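Side-chain contacts in putative marr-family transcriptional repressor (PDB 3ZPL), which binds double-stranded DNA as a two-subunit winged-helix protein and probably acts as a repressor of transcription: residues 53-56 with 57-60; 82-85 with 86-90; 92-95 with 96-100; 131-134 with 135-139. One frame throughout, in Å; residues are numbered along the deposited sequence.

How the interactions relate
All four interactions are local and follow one another along the chain. Interaction 1 starts helix 56-66. Interactions 2 and 3 mark the start and end of helix 86-98, with centres 14 Å apart. Interaction 4 spans part of helix 120-142. Interaction 1 touches the other three. Val57 packs on Arg88 of interaction 2, Tyr58 on Ala92 and Arg95 of interaction 3, and His56 and Tyr59 on His133 of interaction 4. The centres of interactions 2 and 4 lie 25 Å apart. The first three meet the DNA. Interaction 4, its nearest atom about 13 Å away, packs on the second subunit, which interactions 1 and 2 also touch. Helix 56-66 therefore links the DNA-reading helix to the dimer side.

Interaction 1: 53-56 with 57-60. With nucleotides of chain D.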
loop_
_atom_site.group_PDB
_atom_site.type_symbol
_atom_site.label_atom_id
_atom_site.label_comp_id
_atom_site.label_asym_id
_atom_site.label_seq_id
_atom_site.Cartn_x
_atom_site.Cartn_y
_atom_site.Cartn_z
ATOM N N GLY A 53 12.547 -5.785 13.352
ATOM C CA GLY A 53 13.583 -4.910 12.819
ATOM C C GLY A 53 13.589 -4.720 11.317
ATOM O O GLY A 53 14.611 -4.362 10.766
ATOM N N MET A 54 12.451 -4.909 10.648
ATOM C CA MET A 54 12.365 -4.677 9.197
ATOM C C MET A 54 10.943 -4.408 8.740
ATOM O O MET A 54 9.994 -4.807 9.416
ATOM C CB MET A 54 12.902 -5.877 8.455
ATOM C CG MET A 54 11.960 -7.055 8.412
ATOM S SD MET A 54 12.852 -8.453 7.735
ATOM C CE MET A 54 12.190 -9.780 8.745
ATOM N N PRO A 55 10.785 -3.745 7.578
ATOM C CA PRO A 55 9.469 -3.396 7.060
ATOM C C PRO A 55 8.755 -4.568 6.435
ATOM O O PRO A 55 9.335 -5.614 6.267
ATOM C CB PRO A 55 9.781 -2.350 6.009
ATOM C CG PRO A 55 11.111 -2.762 5.494
ATOM C CD PRO A 55 11.854 -3.260 6.695
ATOM N N HIS A 56 7.479 -4.400 6.116
ATOM C CA HIS A 56 6.657 -5.528 5.663
ATOM C C HIS A 56 7.172 -6.153 4.383
ATOM O O HIS A 56 7.142 -7.364 4.238
ATOM C CB HIS A 56 5.194 -5.124 5.495
ATOM C CG HIS A 56 4.282 -6.280 5.203
ATOM N ND1 HIS A 56 3.188 -6.174 4.370
ATOM C CD2 HIS A 56 4.286 -7.561 5.645
ATOM C CE1 HIS A 56 2.551 -7.332 4.322
ATOM N NE2 HIS A 56 3.196 -8.192 5.086
ATOM N N VAL A 57 7.643 -5.337 3.451
ATOM C CA VAL A 57 8.027 -5.861 2.145
ATOM C C VAL A 57 9.232 -6.785 2.274
ATOM O O VAL A 57 9.251 -7.869 1.683
ATOM C CB VAL A 57 8.371 -4.746 1.142
ATOM C CG1 VAL A 57 8.525 -5.335 -0.252
ATOM C CG2 VAL A 57 7.300 -3.662 1.159
ATOM N N TYR A 58 10.214 -6.356 3.063
ATOM C CA TYR A 58 11.397 -7.163 3.356
ATOM C C TYR A 58 11.014 -8.514 3.982
ATOM O O TYR A 58 11.376 -9.568 3.475
ATOM C CB TYR A 58 12.328 -6.394 4.292
ATOM C CG TYR A 58 13.084 -5.228 3.645
ATOM C CD1 TYR A 58 12.652 -4.628 2.467
ATOM C CD2 TYR A 58 14.192 -4.700 4.252
ATOM C CE1 TYR A 58 13.325 -3.552 1.904
ATOM C CE2 TYR A 58 14.860 -3.624 3.701
ATOM C CZ TYR A 58 14.428 -3.060 2.517
ATOM O OH TYR A 58 15.135 -2.003 1.987
ATOM N N TYR A 59 10.290 -8.481 5.092
ATOM C CA TYR A 59 9.786 -9.703 5.725
ATOM C C TYR A 59 9.205 -10.671 4.697
ATOM O O TYR A 59 9.480 -11.883 4.751
ATOM C CB TYR A 59 8.728 -9.354 6.765
ATOM C CG TYR A 59 8.233 -10.515 7.578
ATOM C CD1 TYR A 59 8.888 -10.904 8.738
ATOM C CD2 TYR A 59 7.091 -11.210 7.207
ATOM C CE1 TYR A 59 8.427 -11.962 9.512
ATOM C CE2 TYR A 59 6.615 -12.268 7.968
ATOM C CZ TYR A 59 7.295 -12.640 9.120
ATOM O OH TYR A 59 6.836 -13.683 9.873
ATOM N N GLY A 60 8.409 -10.147 3.764
ATOM C CA GLY A 60 7.844 -10.954 2.669
ATOM C C GLY A 60 8.904 -11.677 1.839
ATOM O O GLY A 60 8.707 -12.823 1.423
ATOM P P DT D 12 15.656 0.376 5.743
ATOM O OP1 DT D 12 14.932 -0.723 6.451
ATOM O OP2 DT D 12 17.058 0.221 5.261
ATOM O "O5'" DT D 12 14.846 0.816 4.446
ATOM C "C5'" DT D 12 13.464 1.134 4.557
ATOM C "C4'" DT D 12 13.010 1.774 3.274
ATOM O "O4'" DT D 12 13.753 2.989 3.039
ATOM C "C3'" DT D 12 13.211 0.906 2.029
ATOM O "O3'" DT D 12 11.895 0.592 1.578
ATOM C "C2'" DT D 12 14.041 1.774 1.094
ATOM C "C1'" DT D 12 13.843 3.170 1.645
ATOM N N1 DT D 12 14.943 4.122 1.381
ATOM C C2 DT D 12 14.671 5.262 0.653
ATOM O O2 DT D 12 13.562 5.529 0.223
ATOM N N3 DT D 12 15.753 6.084 0.451
ATOM C C4 DT D 12 17.046 5.883 0.896
ATOM O O4 DT D 12 17.908 6.725 0.665
ATOM C C5 DT D 12 17.258 4.667 1.651
ATOM C C7 DT D 12 18.627 4.359 2.166
ATOM C C6 DT D 12 16.212 3.854 1.844
ATOM P P DC D 13 11.645 -0.134 0.204
ATOM O OP1 DC D 13 10.284 -0.728 0.258
ATOM O OP2 DC D 13 12.811 -0.997 -0.082
ATOM O "O5'" DC D 13 11.511 1.091 -0.808
ATOM C "C5'" DC D 13 10.297 1.887 -0.804
ATOM C "C4'" DC D 13 10.296 2.834 -1.978
ATOM O "O4'" DC D 13 11.492 3.650 -1.905
ATOM C "C3'" DC D 13 10.343 2.119 -3.331
ATOM O "O3'" DC D 13 9.336 2.622 -4.223
ATOM C "C2'" DC D 13 11.781 2.320 -3.790
ATOM C "C1'" DC D 13 12.146 3.651 -3.162
ATOM N N1 DC D 13 13.584 3.892 -2.931
ATOM C C2 DC D 13 14.121 5.133 -3.283
ATOM O O2 DC D 13 13.379 5.983 -3.780
ATOM N N3 DC D 13 15.440 5.365 -3.092
ATOM C C4 DC D 13 16.208 4.424 -2.539
ATOM N N4 DC D 13 17.502 4.704 -2.345
ATOM C C5 DC D 13 15.681 3.158 -2.143
ATOM C C6 DC D 13 14.380 2.930 -2.372
#
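Met54 packs on Tyr58 and Tyr59 where the chain enters helix 56-66 of the winged-helix DNA-binding fold. Its CG stands between the backbone N and the carbonyl carbon (chi1 77°), which brings the thioether to the first helical turn. Met54 SD lies 4.0 Å from Tyr58 CB. Met54 CE comes in at the edge of the Tyr59 ring, near its plane, 3.5 Å from CD1. Pro55 follows at the N-cap position. Its CG sits over one face of the Tyr58 ring, offset toward the rim, in a CH-pi contact 3.8 Å from the ring centroid. Its carbonyl O accepts from Tyr59 N at 3.2 Å. His56 begins the helix, and its O takes the N-H of Gly60. The His56 backbone N is tied to Asp45 of helix 24-52, and its side chain packs on Ile34 of the second subunit. Replacing Tyr58 by an alanine would probably leave Pro55 CG without the ring face beneath it and the DNA backbone without one donor. That donor is Tyr58 OH, which makes a weak 3.3 Å hydrogen bond to OP2 of DC13 of chain D.

Interaction 2: 82-85 with 86-90; sequences AKIT and RSRLS. With nucleotides of chain C; nucleotides of chain D.
Thr85 holds OG1 between its own backbone N and carbonyl carbon (chi1 67°), and there the hydroxyl meets the backbone of Arg88. Arg88 has CG opposite its backbone N (chi1 -177°) and runs extended to NE, across the Thr85 side chain at about a right angle. Thr85 is the N-cap of helix 86-98. Its OG1 accepts from Arg88 N at 3.2 Å, with an N-H...O angle of 169°. Its carbonyl O accepts from Leu89 N at 2.9 Å. This is the start of the recognition helix of the helix-turn-helix, and its first turn faces bases and phosphates. Ser87 OG is hydrogen-bonded to N4 of a cytosine base. Arg86 makes a weak bond to an adenine N7, while its NE is held by the carbonyl O of Trp175. Arg88 instead grips the backbone of chain D. OP1 of DC13 lies in the guanidinium plane, 3.0 Å from Arg88 NE and 2.6 Å from NH2, so two bonds meet on one oxygen. Ile84 also crosses the arginine roughly at right angles, with CB 3.8 Å from Arg88 CD and CG2 3.7 Å from Arg88 NH1. Ile84 CD1 packs on Leu89 CB at 4.1 Å.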
loop_
_atom_site.group_PDB
_atom_site.type_symbol
_atom_site.label_atom_id
_atom_site.label_comp_id
_atom_site.label_asym_id
_atom_site.label_seq_id
_atom_site.Cartn_x
_atom_site.Cartn_y
_atom_site.Cartn_z
ATOM N N ALA A 82 7.278 -10.904 -5.327
ATOM C CA ALA A 82 7.078 -9.752 -4.453
ATOM C C ALA A 82 6.323 -8.605 -5.136
ATOM O O ALA A 82 5.745 -7.751 -4.465
ATOM C CB ALA A 82 8.428 -9.250 -3.971
ATOM N N LYS A 83 6.356 -8.586 -6.464
ATOM C CA LYS A 83 5.695 -7.560 -7.293
ATOM C C LYS A 83 6.393 -6.222 -7.174
ATOM O O LYS A 83 5.753 -5.166 -7.235
ATOM C CB LYS A 83 4.213 -7.424 -6.969
ATOM C CG LYS A 83 3.469 -8.746 -6.869
ATOM C CD LYS A 83 3.425 -9.470 -8.196
ATOM C CE LYS A 83 3.075 -10.936 -8.007
ATOM N NZ LYS A 83 3.076 -11.669 -9.300
ATOM N N ILE A 84 7.716 -6.269 -7.044
ATOM C CA ILE A 84 8.514 -5.069 -6.911
ATOM C C ILE A 84 9.490 -5.003 -8.058
ATOM O O ILE A 84 9.541 -5.927 -8.859
ATOM C CB ILE A 84 9.267 -5.052 -5.565
ATOM C CG1 ILE A 84 10.414 -6.064 -5.559
ATOM C CG2 ILE A 84 8.276 -5.264 -4.418
ATOM C CD1 ILE A 84 11.000 -6.314 -4.197
ATOM N N THR A 85 10.302 -3.952 -8.117
ATOM C CA THR A 85 11.301 -3.867 -9.159
ATOM C C THR A 85 12.594 -4.527 -8.742
ATOM O O THR A 85 12.907 -4.631 -7.571
ATOM C CB THR A 85 11.578 -2.402 -9.579
ATOM O OG1 THR A 85 12.198 -1.696 -8.505
ATOM C CG2 THR A 85 10.279 -1.713 -9.980
ATOM N N ARG A 86 13.381 -4.915 -9.730
ATOM C CA ARG A 86 14.714 -5.478 -9.505
ATOM C C ARG A 86 15.618 -4.532 -8.722
ATOM O O ARG A 86 16.474 -4.966 -7.948
ATOM C CB ARG A 86 15.386 -5.764 -10.843
ATOM C CG ARG A 86 14.672 -6.783 -11.716
ATOM C CD ARG A 86 15.460 -7.000 -13.016
ATOM N NE ARG A 86 14.726 -6.475 -14.167
ATOM C CZ ARG A 86 15.294 -6.003 -15.275
ATOM N NH1 ARG A 86 16.626 -5.958 -15.422
ATOM N NH2 ARG A 86 14.515 -5.560 -16.258
ATOM N N SER A 87 15.398 -3.237 -8.927
ATOM C CA SER A 87 16.209 -2.178 -8.343
ATOM C C SER A 87 15.957 -2.141 -6.872
ATOM O O SER A 87 16.882 -2.244 -6.052
ATOM C CB SER A 87 15.785 -0.854 -8.931
ATOM O OG SER A 87 16.902 -0.197 -9.444
ATOM N N ARG A 88 14.679 -2.040 -6.535
ATOM C CA ARG A 88 14.262 -2.083 -5.166
ATOM C C ARG A 88 14.741 -3.370 -4.520
ATOM O O ARG A 88 15.190 -3.358 -3.374
ATOM C CB ARG A 88 12.750 -2.012 -5.097
ATOM C CG ARG A 88 12.208 -1.982 -3.686
ATOM C CD ARG A 88 10.706 -2.080 -3.764
ATOM N NE ARG A 88 10.060 -1.730 -2.508
ATOM C CZ ARG A 88 8.756 -1.535 -2.405
ATOM N NH1 ARG A 88 7.984 -1.653 -3.478
ATOM N NH2 ARG A 88 8.213 -1.230 -1.236
ATOM N N LEU A 89 14.650 -4.481 -5.243
ATOM C CA LEU A 89 15.094 -5.760 -4.700
ATOM C C LEU A 89 16.595 -5.793 -4.392
ATOM O O LEU A 89 16.987 -6.307 -3.342
ATOM C CB LEU A 89 14.753 -6.906 -5.644
ATOM C CG LEU A 89 15.182 -8.285 -5.136
ATOM C CD1 LEU A 89 14.628 -8.600 -3.759
ATOM C CD2 LEU A 89 14.699 -9.324 -6.122
ATOM N N SER A 90 17.420 -5.260 -5.300
ATOM C CA SER A 90 18.860 -5.233 -5.082
ATOM C C SER A 90 19.160 -4.458 -3.829
ATOM O O SER A 90 19.856 -4.945 -2.942
ATOM C CB SER A 90 19.598 -4.589 -6.240
ATOM O OG SER A 90 19.366 -5.314 -7.423
ATOM P P DT C 6 21.969 -8.064 -7.647
ATOM O OP1 DT C 6 22.688 -8.770 -6.558
ATOM O OP2 DT C 6 20.545 -7.716 -7.453
ATOM O "O5'" DT C 6 22.762 -6.732 -8.009
ATOM C "C5'" DT C 6 24.127 -6.791 -8.418
ATOM C "C4'" DT C 6 24.624 -5.401 -8.738
ATOM O "O4'" DT C 6 23.856 -4.815 -9.813
ATOM C "C3'" DT C 6 24.547 -4.420 -7.568
ATOM O "O3'" DT C 6 25.883 -3.994 -7.294
ATOM C "C2'" DT C 6 23.610 -3.326 -8.054
ATOM C "C1'" DT C 6 23.701 -3.436 -9.566
ATOM N N1 DT C 6 22.502 -2.985 -10.301
ATOM C C2 DT C 6 22.578 -1.854 -11.084
ATOM O O2 DT C 6 23.602 -1.202 -11.220
ATOM N N3 DT C 6 21.406 -1.516 -11.718
ATOM C C4 DT C 6 20.195 -2.178 -11.638
ATOM O O4 DT C 6 19.222 -1.748 -12.247
ATOM C C5 DT C 6 20.185 -3.345 -10.786
ATOM C C7 DT C 6 18.918 -4.126 -10.636
ATOM C C6 DT C 6 21.324 -3.687 -10.174
ATOM P P DC D 13 11.645 -0.134 0.204
ATOM O OP1 DC D 13 10.284 -0.728 0.258
ATOM O OP2 DC D 13 12.811 -0.997 -0.082
ATOM O "O5'" DC D 13 11.511 1.091 -0.808
ATOM C "C5'" DC D 13 10.297 1.887 -0.804
ATOM C "C4'" DC D 13 10.296 2.834 -1.978
ATOM O "O4'" DC D 13 11.492 3.650 -1.905
ATOM C "C3'" DC D 13 10.343 2.119 -3.331
ATOM O "O3'" DC D 13 9.336 2.622 -4.223
ATOM C "C2'" DC D 13 11.781 2.320 -3.790
ATOM C "C1'" DC D 13 12.146 3.651 -3.162
ATOM N N1 DC D 13 13.584 3.892 -2.931
ATOM C C2 DC D 13 14.121 5.133 -3.283
ATOM O O2 DC D 13 13.379 5.983 -3.780
ATOM N N3 DC D 13 15.440 5.365 -3.092
ATOM C C4 DC D 13 16.208 4.424 -2.539
ATOM N N4 DC D 13 17.502 4.704 -2.345
ATOM C C5 DC D 13 15.681 3.158 -2.143
ATOM C C6 DC D 13 14.380 2.930 -2.372
ATOM P P DT C 7 26.164 -2.943 -6.154
ATOM O OP1 DT C 7 27.595 -3.106 -5.750
ATOM O OP2 DT C 7 25.067 -3.059 -5.156
ATOM O "O5'" DT C 7 25.993 -1.554 -6.917
ATOM C "C5'" DT C 7 26.954 -1.107 -7.895
ATOM C "C4'" DT C 7 26.657 0.326 -8.275
ATOM O "O4'" DT C 7 25.414 0.384 -8.993
ATOM C "C3'" DT C 7 26.516 1.279 -7.088
ATOM O "O3'" DT C 7 27.616 2.188 -7.112
ATOM C "C2'" DT C 7 25.152 1.936 -7.263
ATOM C "C1'" DT C 7 24.722 1.572 -8.673
ATOM N N1 DT C 7 23.285 1.284 -8.831
ATOM C C2 DT C 7 22.561 1.975 -9.778
ATOM O O2 DT C 7 23.037 2.855 -10.472
ATOM N N3 DT C 7 21.243 1.603 -9.873
ATOM C C4 DT C 7 20.600 0.615 -9.150
ATOM O O4 DT C 7 19.415 0.383 -9.354
ATOM C C5 DT C 7 21.430 -0.094 -8.202
ATOM C C7 DT C 7 20.821 -1.180 -7.374
ATOM C C6 DT C 7 22.715 0.267 -8.095
#

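Interaction 3: 92-95 with 96-100. With nucleotides of chain D.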
loop_
_atom_site.group_PDB
_atom_site.type_symbol
_atom_site.label_atom_id
_atom_site.label_comp_id
_atom_site.label_asym_id
_atom_site.label_seq_id
_atom_site.Cartn_x
_atom_site.Cartn_y
_atom_site.Cartn_z
ATOM N N ALA A 92 17.175 -3.833 -1.332
ATOM C CA ALA A 92 16.640 -4.543 -0.183
ATOM C C ALA A 92 17.531 -5.696 0.245
ATOM O O ALA A 92 17.764 -5.892 1.447
ATOM C CB ALA A 92 15.247 -5.061 -0.484
ATOM N N VAL A 93 18.045 -6.452 -0.722
ATOM C CA VAL A 93 18.944 -7.567 -0.410
ATOM C C VAL A 93 20.360 -7.110 0.058
ATOM O O VAL A 93 21.008 -7.820 0.828
ATOM C CB VAL A 93 19.022 -8.551 -1.579
ATOM C CG1 VAL A 93 20.035 -9.649 -1.301
ATOM C CG2 VAL A 93 17.650 -9.152 -1.822
ATOM N N ALA A 94 20.827 -5.928 -0.369
ATOM C CA ALA A 94 22.063 -5.377 0.194
ATOM C C ALA A 94 21.873 -5.146 1.674
ATOM O O ALA A 94 22.768 -5.429 2.489
ATOM C CB ALA A 94 22.441 -4.074 -0.479
ATOM N N ARG A 95 20.687 -4.668 2.028
ATOM C CA ARG A 95 20.372 -4.315 3.402
ATOM C C ARG A 95 20.190 -5.588 4.256
ATOM O O ARG A 95 20.645 -5.631 5.397
ATOM C CB ARG A 95 19.117 -3.421 3.441
ATOM C CG ARG A 95 18.805 -2.757 4.776
ATOM C CD ARG A 95 17.946 -3.657 5.675
ATOM N NE ARG A 95 17.014 -2.929 6.556
ATOM C CZ ARG A 95 16.341 -3.485 7.569
ATOM N NH1 ARG A 95 16.496 -4.773 7.871
ATOM N NH2 ARG A 95 15.522 -2.745 8.314
ATOM N N LEU A 96 19.532 -6.604 3.689
ATOM C CA LEU A 96 19.309 -7.869 4.389
ATOM C C LEU A 96 20.599 -8.684 4.534
ATOM O O LEU A 96 20.812 -9.373 5.546
ATOM C CB LEU A 96 18.243 -8.686 3.670
ATOM C CG LEU A 96 16.842 -8.057 3.578
ATOM C CD1 LEU A 96 15.960 -8.847 2.622
ATOM C CD2 LEU A 96 16.185 -7.976 4.939
ATOM N N GLU A 97 21.446 -8.621 3.509
ATOM C CA GLU A 97 22.753 -9.238 3.544
ATOM C C GLU A 97 23.589 -8.604 4.635
ATOM O O GLU A 97 24.260 -9.317 5.401
ATOM C CB GLU A 97 23.438 -9.080 2.182
ATOM C CG GLU A 97 24.712 -9.888 2.009
ATOM C CD GLU A 97 25.187 -9.908 0.567
ATOM O OE1 GLU A 97 25.228 -8.825 -0.056
ATOM O OE2 GLU A 97 25.532 -11.006 0.059
ATOM N N LYS A 98 23.556 -7.273 4.715
ATOM C CA LYS A 98 24.283 -6.548 5.770
ATOM C C LYS A 98 23.914 -7.051 7.149
ATOM O O LYS A 98 24.796 -7.425 7.908
ATOM C CB LYS A 98 24.099 -5.029 5.657
ATOM C CG LYS A 98 25.061 -4.436 4.638
ATOM C CD LYS A 98 25.071 -2.916 4.690
ATOM C CE LYS A 98 25.981 -2.313 3.613
ATOM N NZ LYS A 98 25.695 -2.864 2.254
ATOM N N ASN A 99 22.627 -7.131 7.473
ATOM C CA ASN A 99 22.279 -7.653 8.781
ATOM C C ASN A 99 22.296 -9.186 8.900
ATOM O O ASN A 99 21.985 -9.727 9.951
ATOM C CB ASN A 99 21.017 -6.996 9.421
ATOM C CG ASN A 99 19.904 -6.737 8.455
ATOM O OD1 ASN A 99 19.472 -5.597 8.290
ATOM N ND2 ASN A 99 19.427 -7.779 7.807
ATOM N N GLY A 100 22.674 -9.881 7.843
ATOM C CA GLY A 100 22.976 -11.307 7.940
ATOM C C GLY A 100 21.828 -12.271 7.729
ATOM O O GLY A 100 22.005 -13.477 7.895
ATOM P P DT D 12 15.656 0.376 5.743
ATOM O OP1 DT D 12 14.932 -0.723 6.451
ATOM O OP2 DT D 12 17.058 0.221 5.261
ATOM O "O5'" DT D 12 14.846 0.816 4.446
ATOM C "C5'" DT D 12 13.464 1.134 4.557
ATOM C "C4'" DT D 12 13.010 1.774 3.274
ATOM O "O4'" DT D 12 13.753 2.989 3.039
ATOM C "C3'" DT D 12 13.211 0.906 2.029
ATOM O "O3'" DT D 12 11.895 0.592 1.578
ATOM C "C2'" DT D 12 14.041 1.774 1.094
ATOM C "C1'" DT D 12 13.843 3.170 1.645
ATOM N N1 DT D 12 14.943 4.122 1.381
ATOM C C2 DT D 12 14.671 5.262 0.653
ATOM O O2 DT D 12 13.562 5.529 0.223
ATOM N N3 DT D 12 15.753 6.084 0.451
ATOM C C4 DT D 12 17.046 5.883 0.896
ATOM O O4 DT D 12 17.908 6.725 0.665
ATOM C C5 DT D 12 17.258 4.667 1.651
ATOM C C7 DT D 12 18.627 4.359 2.166
ATOM C C6 DT D 12 16.212 3.854 1.844
#
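Arg95 and Asn99 lie one helical turn apart, and their polar ends come together beside a DNA phosphate. Arg95 NH1 is 3.1 Å from Asn99 OD1. The guanidinium and amide planes are 85° apart, so the two groups are nearly perpendicular. The phosphate of DT12 of chain D stands at the guanidinium edge. Arg95 NH2 donates to OP1 at 2.8 Å. Arg95 NE adds weak bonds to both OP1 and OP2. NH2 is also bonded to the carbonyl O of Gly53, which helps fix the rotation of the guanidinium.

The bends in the arginine chain, at chi2 (-88°) and chi3, set this group beside Asn99. Arg95 also packs on Met54, Pro55 and Tyr58, so it bridges the loop before helix 56-66 and the DNA.

The backbone of helix 86-98 positions these side chains. Leu96 N bonds to Ala92 O at 2.9 Å, Glu97 N to Val93 O at 2.8 Å and Lys98 N to Ala94 O at 3.0 Å. Asn99 N closes the series on Arg95 O at 3.2 Å. Leu96 is buried against Tyr58, Trp101 and, on strand 102-106, Val102. The carboxylate of Glu97 forms a salt bridge with Arg104 of the same strand. Gly100 then ends the helix. It has positive phi, and the chain here makes two bonds back into the last turn of the helix, one of them from Gly100 N to Glu97 O at 3.0 Å. This is a Schellman motif, here joining the recognition helix to the first strand of the wing.

Interaction 4: 131-134 with 135-139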
loop_
_atom_site.group_PDB
_atom_site.type_symbol
_atom_site.label_atom_id
_atom_site.label_comp_id
_atom_site.label_asym_id
_atom_site.label_seq_id
_atom_site.Cartn_x
_atom_site.Cartn_y
_atom_site.Cartn_z
ATOM N N PRO A 131 4.621 -15.831 14.379
ATOM C CA PRO A 131 3.438 -15.830 15.253
ATOM C C PRO A 131 2.898 -14.433 15.569
ATOM O O PRO A 131 1.696 -14.216 15.492
ATOM C CB PRO A 131 3.935 -16.508 16.547
ATOM C CG PRO A 131 5.288 -17.069 16.248
ATOM C CD PRO A 131 5.613 -16.831 14.802
ATOM N N GLY A 132 3.779 -13.501 15.935
ATOM C CA GLY A 132 3.385 -12.106 16.119
ATOM C C GLY A 132 2.739 -11.558 14.857
ATOM O O GLY A 132 1.603 -11.095 14.884
ATOM N N HIS A 133 3.450 -11.646 13.736
ATOM C CA HIS A 133 2.939 -11.114 12.482
ATOM C C HIS A 133 1.623 -11.761 12.060
ATOM O O HIS A 133 0.750 -11.091 11.496
ATOM C CB HIS A 133 3.958 -11.270 11.348
ATOM C CG HIS A 133 3.438 -10.801 10.020
ATOM N ND1 HIS A 133 3.202 -9.469 9.747
ATOM C CD2 HIS A 133 3.065 -11.484 8.915
ATOM C CE1 HIS A 133 2.726 -9.353 8.524
ATOM N NE2 HIS A 133 2.631 -10.559 7.997
ATOM N N VAL A 134 1.482 -13.057 12.317
ATOM C CA VAL A 134 0.237 -13.755 11.995
ATOM C C VAL A 134 -0.916 -13.207 12.835
ATOM O O VAL A 134 -1.949 -12.856 12.283
ATOM C CB VAL A 134 0.386 -15.281 12.124
ATOM C CG1 VAL A 134 -0.956 -15.975 12.042
ATOM C CG2 VAL A 134 1.300 -15.797 11.019
ATOM N N ASP A 135 -0.727 -13.094 14.150
ATOM C CA ASP A 135 -1.731 -12.464 15.019
ATOM C C ASP A 135 -2.186 -11.133 14.441
ATOM O O ASP A 135 -3.368 -10.926 14.197
ATOM C CB ASP A 135 -1.175 -12.187 16.431
ATOM C CG ASP A 135 -1.451 -13.317 17.443
ATOM O OD1 ASP A 135 -2.288 -14.249 17.227
ATOM O OD2 ASP A 135 -0.808 -13.225 18.512
ATOM N N ALA A 136 -1.224 -10.231 14.233
ATOM C CA ALA A 136 -1.513 -8.885 13.730
ATOM C C ALA A 136 -2.343 -8.910 12.438
ATOM O O ALA A 136 -3.256 -8.106 12.269
ATOM C CB ALA A 136 -0.219 -8.106 13.515
ATOM N N VAL A 137 -2.027 -9.847 11.548
ATOM C CA VAL A 137 -2.791 -10.029 10.311
ATOM C C VAL A 137 -4.169 -10.649 10.571
ATOM O O VAL A 137 -5.128 -10.350 9.859
ATOM C CB VAL A 137 -2.002 -10.871 9.290
ATOM C CG1 VAL A 137 -2.877 -11.253 8.101
ATOM C CG2 VAL A 137 -0.780 -10.094 8.819
ATOM N N ARG A 138 -4.266 -11.522 11.570
ATOM C CA ARG A 138 -5.567 -12.050 11.989
ATOM C C ARG A 138 -6.444 -10.926 12.526
ATOM O O ARG A 138 -7.541 -10.702 12.027
ATOM C CB ARG A 138 -5.415 -13.126 13.074
ATOM C CG ARG A 138 -5.138 -14.532 12.531
ATOM C CD ARG A 138 -5.565 -15.736 13.374
ATOM N NE ARG A 138 -5.388 -16.965 12.584
ATOM C CZ ARG A 138 -6.189 -17.357 11.581
ATOM N NH1 ARG A 138 -7.238 -16.629 11.210
ATOM N NH2 ARG A 138 -5.936 -18.492 10.928
ATOM N N GLN A 139 -5.935 -10.235 13.544
ATOM C CA GLN A 139 -6.713 -9.257 14.311
ATOM C C GLN A 139 -7.194 -8.126 13.423
ATOM O O GLN A 139 -8.313 -7.667 13.563
ATOM C CB GLN A 139 -5.927 -8.685 15.495
#
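His133 lays one face of its imidazole against CG2 of Val137, one turn further along helix 120-142. The methyl carbon is 3.8 Å from the ring centroid and 26° off the ring normal, a CH-pi contact. It is offset toward the rim, on the side of CE1 and NE2, and the nearest ring atom is NE2 at 3.5 Å. With chi1 at 177° the imidazole extends away from the backbone N, beside the carbonyl carbon, and chi2 (69°) turns the ring face to the valine. The rotation of the ring is further fixed by a hydrogen bond from ND1 to Gln47 OE1 of helix 24-52. With an alanine here, Gln47 OE1 is likely to lose its donor and Val137 CG2 the ring it packs on.

The backbone carries i to i+4 bonds through this span. Asp135 N bonds to Pro131 O at 3.0 Å, and Ala136 N bonds to Gly132 O at 3.0 Å. Val137 N and Arg138 N continue the series to His133 O and Val134 O, the latter at 2.8 Å. The helix is kinked at Pro131 and Gly132, whose N atoms make no bond to the preceding turn; Pro131 has no N-H to donate.

On the dimer side, Val134 packs on Leu22 of the second subunit. Arg138 NH2 is hydrogen-bonded to Trp21 O and forms a salt bridge with Glu26, both of that subunit. Val137 touches Trp30 there as well. Within the chain, Ala136 and Val137 rest on Leu44 of helix 24-52, and the His133 ring meets those of His56 and Tyr59 on helix 56-66.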